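Local coordinates for glycosyl hydrolases family 2, sugar binding domain protein (Bacteroides uniformis str. 3978 T3 ii, PDB 6D1P) that probably hydrolyses O-glycosidic bonds as a beta-glucuronidase of glycoside hydrolase family 2 from a human gut bacterium, at residues V733-L737 with A777-R781; G767-G771 with A782-V786. All coordinates share one frame; numbering follows the deposited sequence.

Contact 1 (V733-L737 with A777-R781); sequences VQAEL and AANGR
Gln734 OE1 is gripped from two directions, by the guanidinium of Arg781 and by a water. The Arg781 NE to Gln734 OE1 bond is short at 2.7 Å and nearly straight, with 165° at the hydrogen. The oxygen lies almost exactly in the guanidinium plane, at its NE edge, whereas NE itself stands above the plane of the glutamine carbonyl, 46° out of it, and so misses the lone-pair directions. The amide and guanidinium planes are almost perpendicular. The water donates to Gln734 OE1 at 2.8 Å and accepts a weak, longer bond from Arg781 NH2, bridging the two groups a second time, loosely. Arg781 arrives with CG anti to the backbone N (chi1 175°) and stays extended as far as NE, which sets NE beside the amide oxygen.

Beneath these side chains strand 781-787 begins to pair, antiparallel, with the central strand 730-738 of a three-stranded sheet: Glu736 and Arg781 form a non-hydrogen-bonded pair with their side chains on one face, CA to CA 4.8 Å. The pairing starts where Leu737 N donates to Gly780 O at 2.8 Å. Gly780 O also receives a CA-H...O contact from Glu736 CA, and Arg781 CA makes another to Ala735 O, both 3.4 Å. Gly780 leads the loop into strand 781-787 at positive phi. Glu736 carries its carboxylate to a salt bridge with Arg744. Leu737 meets the loop with one methyl, CD1 lying 4.0 Å from Ala777 CB, and Ile752 of strand 751-756 touches both of these side chains.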
ATOM      1  N   VAL A 733     -21.178  19.217   7.151  1.00 26.39           N
ATOM      2  CA  VAL A 733     -21.321  19.952   5.905  1.00 26.44           C
ATOM      3  C   VAL A 733     -22.275  19.171   5.013  1.00 31.39           C
ATOM      4  O   VAL A 733     -22.200  17.937   4.944  1.00 29.15           O
ATOM      5  CB  VAL A 733     -19.950  20.155   5.223  1.00 28.13           C
ATOM      6  CG1 VAL A 733     -20.110  20.567   3.775  1.00 23.33           C
ATOM      7  CG2 VAL A 733     -19.138  21.188   5.975  1.00 27.98           C
ATOM      8  N   GLN A 734     -23.168  19.887   4.330  1.00 30.64           N
ATOM      9  CA  GLN A 734     -24.216  19.277   3.525  1.00 31.46           C
ATOM     10  C   GLN A 734     -24.129  19.771   2.090  1.00 31.11           C
ATOM     11  O   GLN A 734     -24.015  20.977   1.848  1.00 32.73           O
ATOM     12  CB  GLN A 734     -25.598  19.598   4.103  1.00 28.49           C
ATOM     13  CG  GLN A 734     -26.735  19.092   3.237  1.00 32.71           C
ATOM     14  CD  GLN A 734     -28.108  19.429   3.806  1.00 35.27           C
ATOM     15  OE1 GLN A 734     -28.636  18.719   4.673  1.00 32.01           O
ATOM     16  NE2 GLN A 734     -28.696  20.513   3.312  1.00 30.03           N
ATOM     17  N   ALA A 735     -24.166  18.841   1.146  1.00 29.38           N
ATOM     18  CA  ALA A 735     -24.323  19.169  -0.263  1.00 29.00           C
ATOM     19  C   ALA A 735     -25.769  18.918  -0.673  1.00 29.35           C
ATOM     20  O   ALA A 735     -26.359  17.901  -0.309  1.00 34.15           O
ATOM     21  CB  ALA A 735     -23.377  18.345  -1.143  1.00 24.67           C
ATOM     22  N   GLU A 736     -26.330  19.843  -1.438  1.00 29.41           N
ATOM     23  CA  GLU A 736     -27.704  19.770  -1.902  1.00 31.94           C
ATOM     24  C   GLU A 736     -27.706  19.865  -3.418  1.00 33.95           C
ATOM     25  O   GLU A 736     -27.117  20.791  -3.978  1.00 34.23           O
ATOM     26  CB  GLU A 736     -28.544  20.908  -1.293  1.00 34.92           C
ATOM     27  CG  GLU A 736     -30.056  20.724  -1.429  1.00 34.92           C
ATOM     28  CD  GLU A 736     -30.836  21.933  -0.935  1.00 39.46           C
ATOM     29  OE1 GLU A 736     -30.524  23.062  -1.369  1.00 40.36           O
ATOM     30  OE2 GLU A 736     -31.748  21.760  -0.093  1.00 41.91           O
ATOM     31  N   LEU A 737     -28.345  18.907  -4.081  1.00 32.07           N
ATOM     32  CA  LEU A 737     -28.554  19.001  -5.517  1.00 31.56           C
ATOM     33  C   LEU A 737     -29.859  19.753  -5.757  1.00 35.08           C
ATOM     34  O   LEU A 737     -30.897  19.389  -5.189  1.00 38.09           O
ATOM     35  CB  LEU A 737     -28.602  17.606  -6.141  1.00 30.93           C
ATOM     36  CG  LEU A 737     -27.310  16.805  -5.954  1.00 33.00           C
ATOM     37  CD1 LEU A 737     -27.445  15.369  -6.400  1.00 27.39           C
ATOM     38  CD2 LEU A 737     -26.170  17.479  -6.716  1.00 28.58           C
ATOM     39  N   ALA A 777     -26.169  10.553  -3.321  1.00 23.21           N
ATOM     40  CA  ALA A 777     -27.056  11.466  -2.617  1.00 22.47           C
ATOM     41  C   ALA A 777     -28.286  10.723  -2.084  1.00 27.40           C
ATOM     42  O   ALA A 777     -28.727   9.717  -2.646  1.00 23.98           O
ATOM     43  CB  ALA A 777     -27.485  12.593  -3.548  1.00 24.17           C
ATOM     44  N   ALA A 778     -28.819  11.218  -0.969  1.00 27.70           N
ATOM     45  CA  ALA A 778     -29.996  10.653  -0.312  1.00 24.62           C
ATOM     46  C   ALA A 778     -31.093  11.702  -0.439  1.00 27.81           C
ATOM     47  O   ALA A 778     -31.103  12.681   0.313  1.00 27.37           O
ATOM     48  CB  ALA A 778     -29.707  10.316   1.144  1.00 24.15           C
ATOM     49  N   ASN A 779     -31.984  11.514  -1.413  1.00 25.50           N
ATOM     50  CA  ASN A 779     -33.000  12.512  -1.764  1.00 25.54           C
ATOM     51  C   ASN A 779     -32.363  13.883  -2.009  1.00 29.84           C
ATOM     52  O   ASN A 779     -32.771  14.897  -1.442  1.00 30.66           O
ATOM     53  CB  ASN A 779     -34.097  12.580  -0.690  1.00 21.56           C
ATOM     54  CG  ASN A 779     -34.775  11.237  -0.479  1.00 25.26           C
ATOM     55  OD1 ASN A 779     -34.654  10.624   0.583  1.00 25.76           O
ATOM     56  ND2 ASN A 779     -35.477  10.760  -1.505  1.00 23.28           N
ATOM     57  N   GLY A 780     -31.348  13.900  -2.876  1.00 28.98           N
ATOM     58  CA  GLY A 780     -30.689  15.130  -3.279  1.00 30.31           C
ATOM     59  C   GLY A 780     -29.699  15.688  -2.283  1.00 34.09           C
ATOM     60  O   GLY A 780     -29.339  16.866  -2.367  1.00 32.98           O
ATOM     61  N   ARG A 781     -29.213  14.862  -1.368  1.00 34.34           N
ATOM     62  CA  ARG A 781     -28.514  15.327  -0.187  1.00 28.46           C
ATOM     63  C   ARG A 781     -27.356  14.385   0.135  1.00 32.51           C
ATOM     64  O   ARG A 781     -27.500  13.163   0.055  1.00 29.94           O
ATOM     65  CB  ARG A 781     -29.526  15.398   0.945  1.00 32.71           C
ATOM     66  CG  ARG A 781     -29.045  15.733   2.313  1.00 35.53           C
ATOM     67  CD  ARG A 781     -30.286  16.054   3.163  1.00 40.78           C
ATOM     68  NE  ARG A 781     -29.945  16.324   4.556  1.00 49.54           N
ATOM     69  CZ  ARG A 781     -30.254  15.522   5.568  1.00 45.64           C
ATOM     70  NH1 ARG A 781     -30.928  14.403   5.342  1.00 40.79           N
ATOM     71  NH2 ARG A 781     -29.896  15.846   6.808  1.00 49.24           N
TER
HETATM   72  O   HOH W   1     -27.043  17.768   6.727  1.00 36.31           O

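Contact 2 (G767-G771 with A782-V786); sequences GTAQG and ASIRV
Gln770 turns its CG away from its own carbonyl carbon (chi1 -60°) and Arg785 does likewise (chi1 -82°), and the two extended chains then cross with amide and guanidinium planes steeply inclined to each other. The setting is the margin of a three-stranded antiparallel sheet, where strand 781-787 is flanked by the loop that follows strand 751-756. Backbone contacts align the loop with the strand: Arg785 N donates to Gln770 O at 2.9 Å, and the same oxygen receives a CA-H...O contact from Ile784 CA at 3.3 Å. A second such contact, Gln770 CA to Ser783 O, is nearly straight at the hydrogen.

One step further back, Ala769 O and Ser783 O face each other at 3.2 Å, two acceptors that cannot bond directly. Water bridges the backbones here, donating to Ala769 O at 2.6 Å and accepting from Ser783 N at 2.9 Å. Outside the pair, Gln601 OE1 accepts a hydrogen bond from Ala769 N. Over one guanidinium face of Arg785 lies Gln770 CB, while Arg785 NH2 reaches Gln770 OE1 at 2.7 Å in a strongly bent, weak hydrogen bond of 118°.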
ATOM      1  N   GLY A 767     -17.403   4.312   6.186  1.00 25.44           N
ATOM      2  CA  GLY A 767     -18.478   3.442   5.739  1.00 19.73           C
ATOM      3  C   GLY A 767     -19.846   3.844   6.253  1.00 22.74           C
ATOM      4  O   GLY A 767     -20.737   2.995   6.354  1.00 22.37           O
ATOM      5  N   THR A 768     -20.039   5.115   6.573  1.00 21.57           N
ATOM      6  CA  THR A 768     -21.260   5.643   7.168  1.00 22.21           C
ATOM      7  C   THR A 768     -21.833   6.750   6.285  1.00 21.38           C
ATOM      8  O   THR A 768     -21.203   7.190   5.314  1.00 28.53           O
ATOM      9  CB  THR A 768     -20.981   6.178   8.572  1.00 23.32           C
ATOM     10  OG1 THR A 768     -19.929   7.148   8.487  1.00 25.94           O
ATOM     11  CG2 THR A 768     -20.552   5.053   9.495  1.00 20.02           C
ATOM     12  N   ALA A 769     -23.030   7.223   6.651  1.00 19.15           N
ATOM     13  CA  ALA A 769     -23.697   8.282   5.884  1.00 24.23           C
ATOM     14  C   ALA A 769     -22.955   9.615   5.947  1.00 24.82           C
ATOM     15  O   ALA A 769     -23.058  10.422   5.019  1.00 24.46           O
ATOM     16  CB  ALA A 769     -25.125   8.489   6.386  1.00 22.50           C
ATOM     17  N   GLN A 770     -22.237   9.888   7.029  1.00 26.16           N
ATOM     18  CA  GLN A 770     -21.600  11.187   7.184  1.00 27.14           C
ATOM     19  C   GLN A 770     -20.085  11.073   7.269  1.00 24.17           C
ATOM     20  O   GLN A 770     -19.414  12.073   7.549  1.00 29.35           O
ATOM     21  CB  GLN A 770     -22.166  11.908   8.414  1.00 24.73           C
ATOM     22  CG  GLN A 770     -23.673  12.149   8.328  1.00 27.60           C
ATOM     23  CD  GLN A 770     -24.255  12.850   9.574  1.00 32.31           C
ATOM     24  OE1 GLN A 770     -23.680  12.802  10.663  1.00 27.11           O
ATOM     25  NE2 GLN A 770     -25.402  13.496   9.402  1.00 28.30           N
ATOM     26  N   GLY A 771     -19.534   9.886   7.030  1.00 24.52           N
ATOM     27  CA  GLY A 771     -18.106   9.660   7.092  1.00 23.15           C
ATOM     28  C   GLY A 771     -17.554   9.043   5.820  1.00 25.07           C
ATOM     29  O   GLY A 771     -16.615   8.234   5.871  1.00 22.06           O
ATOM     30  N   ALA A 782     -26.203  14.953   0.478  1.00 30.75           N
ATOM     31  CA  ALA A 782     -25.096  14.166   0.999  1.00 29.10           C
ATOM     32  C   ALA A 782     -24.301  15.042   1.951  1.00 27.88           C
ATOM     33  O   ALA A 782     -24.158  16.247   1.736  1.00 32.31           O
ATOM     34  CB  ALA A 782     -24.193  13.614  -0.114  1.00 26.74           C
ATOM     35  N   SER A 783     -23.771  14.422   3.000  1.00 29.23           N
ATOM     36  CA  SER A 783     -23.204  15.160   4.117  1.00 31.73           C
ATOM     37  C   SER A 783     -21.935  14.488   4.592  1.00 23.28           C
ATOM     38  O   SER A 783     -21.808  13.273   4.531  1.00 24.54           O
ATOM     39  CB  SER A 783     -24.190  15.247   5.295  1.00 26.07           C
ATOM     40  OG  SER A 783     -25.307  16.002   4.904  1.00 33.71           O
ATOM     41  N   ILE A 784     -21.029  15.284   5.142  1.00 22.91           N
ATOM     42  CA  ILE A 784     -19.794  14.752   5.688  1.00 26.48           C
ATOM     43  C   ILE A 784     -19.397  15.574   6.903  1.00 25.29           C
ATOM     44  O   ILE A 784     -19.593  16.791   6.931  1.00 26.82           O
ATOM     45  CB  ILE A 784     -18.680  14.740   4.618  1.00 23.40           C
ATOM     46  CG1 ILE A 784     -17.427  14.052   5.163  1.00 24.86           C
ATOM     47  CG2 ILE A 784     -18.436  16.143   4.102  1.00 22.55           C
ATOM     48  CD1 ILE A 784     -16.501  13.535   4.100  1.00 26.35           C
ATOM     49  N   ARG A 785     -18.844  14.899   7.909  1.00 25.78           N
ATOM     50  CA  ARG A 785     -18.331  15.570   9.098  1.00 29.72           C
ATOM     51  C   ARG A 785     -16.928  16.121   8.870  1.00 29.66           C
ATOM     52  O   ARG A 785     -16.109  15.517   8.164  1.00 28.65           O
ATOM     53  CB  ARG A 785     -18.322  14.606  10.283  1.00 30.38           C
ATOM     54  CG  ARG A 785     -19.665  14.483  10.949  1.00 36.54           C
ATOM     55  CD  ARG A 785     -19.749  13.234  11.783  1.00 39.66           C
ATOM     56  NE  ARG A 785     -21.141  12.941  12.120  1.00 50.31           N
ATOM     57  CZ  ARG A 785     -21.554  11.836  12.740  1.00 46.33           C
ATOM     58  NH1 ARG A 785     -20.676  10.908  13.102  1.00 50.83           N
ATOM     59  NH2 ARG A 785     -22.846  11.658  12.986  1.00 36.81           N
ATOM     60  N   VAL A 786     -16.658  17.268   9.490  1.00 28.67           N
ATOM     61  CA  VAL A 786     -15.394  17.991   9.386  1.00 29.59           C
ATOM     62  C   VAL A 786     -14.843  18.188  10.792  1.00 33.15           C
ATOM     63  O   VAL A 786     -15.579  18.588  11.695  1.00 35.87           O
ATOM     64  CB  VAL A 786     -15.579  19.350   8.689  1.00 32.66           C
ATOM     65  CG1 VAL A 786     -14.223  19.992   8.394  1.00 30.43           C
ATOM     66  CG2 VAL A 786     -16.379  19.181   7.412  1.00 27.72           C
TER
HETATM   67  O   HOH W   2     -24.645  11.697   3.402  1.00 29.07           O

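Overall arrangement
Contact 1 and contact 2 lie with their centres about 11 Å apart on the same side of the chain's centre, and they share strand 781-787, one of the two outer strands of the sheet 718-723, 730-738, 781-787 within this chain. Their segments alternate along the sequence: 733-737, then 767-771, then 777-781, which runs directly into 782-786. Strand 781-787 pairs with strand 730-738 along one side, where Ala735 N lies 2.7 Å from Ala782 O in a probable hydrogen bond, and meets loop 767-771 along its other. Contact 1 marks where that strand begins; contact 2 follows it onward, joining the loop between strands 751-756 and 774-776 of the second sheet to the outer strand of the first.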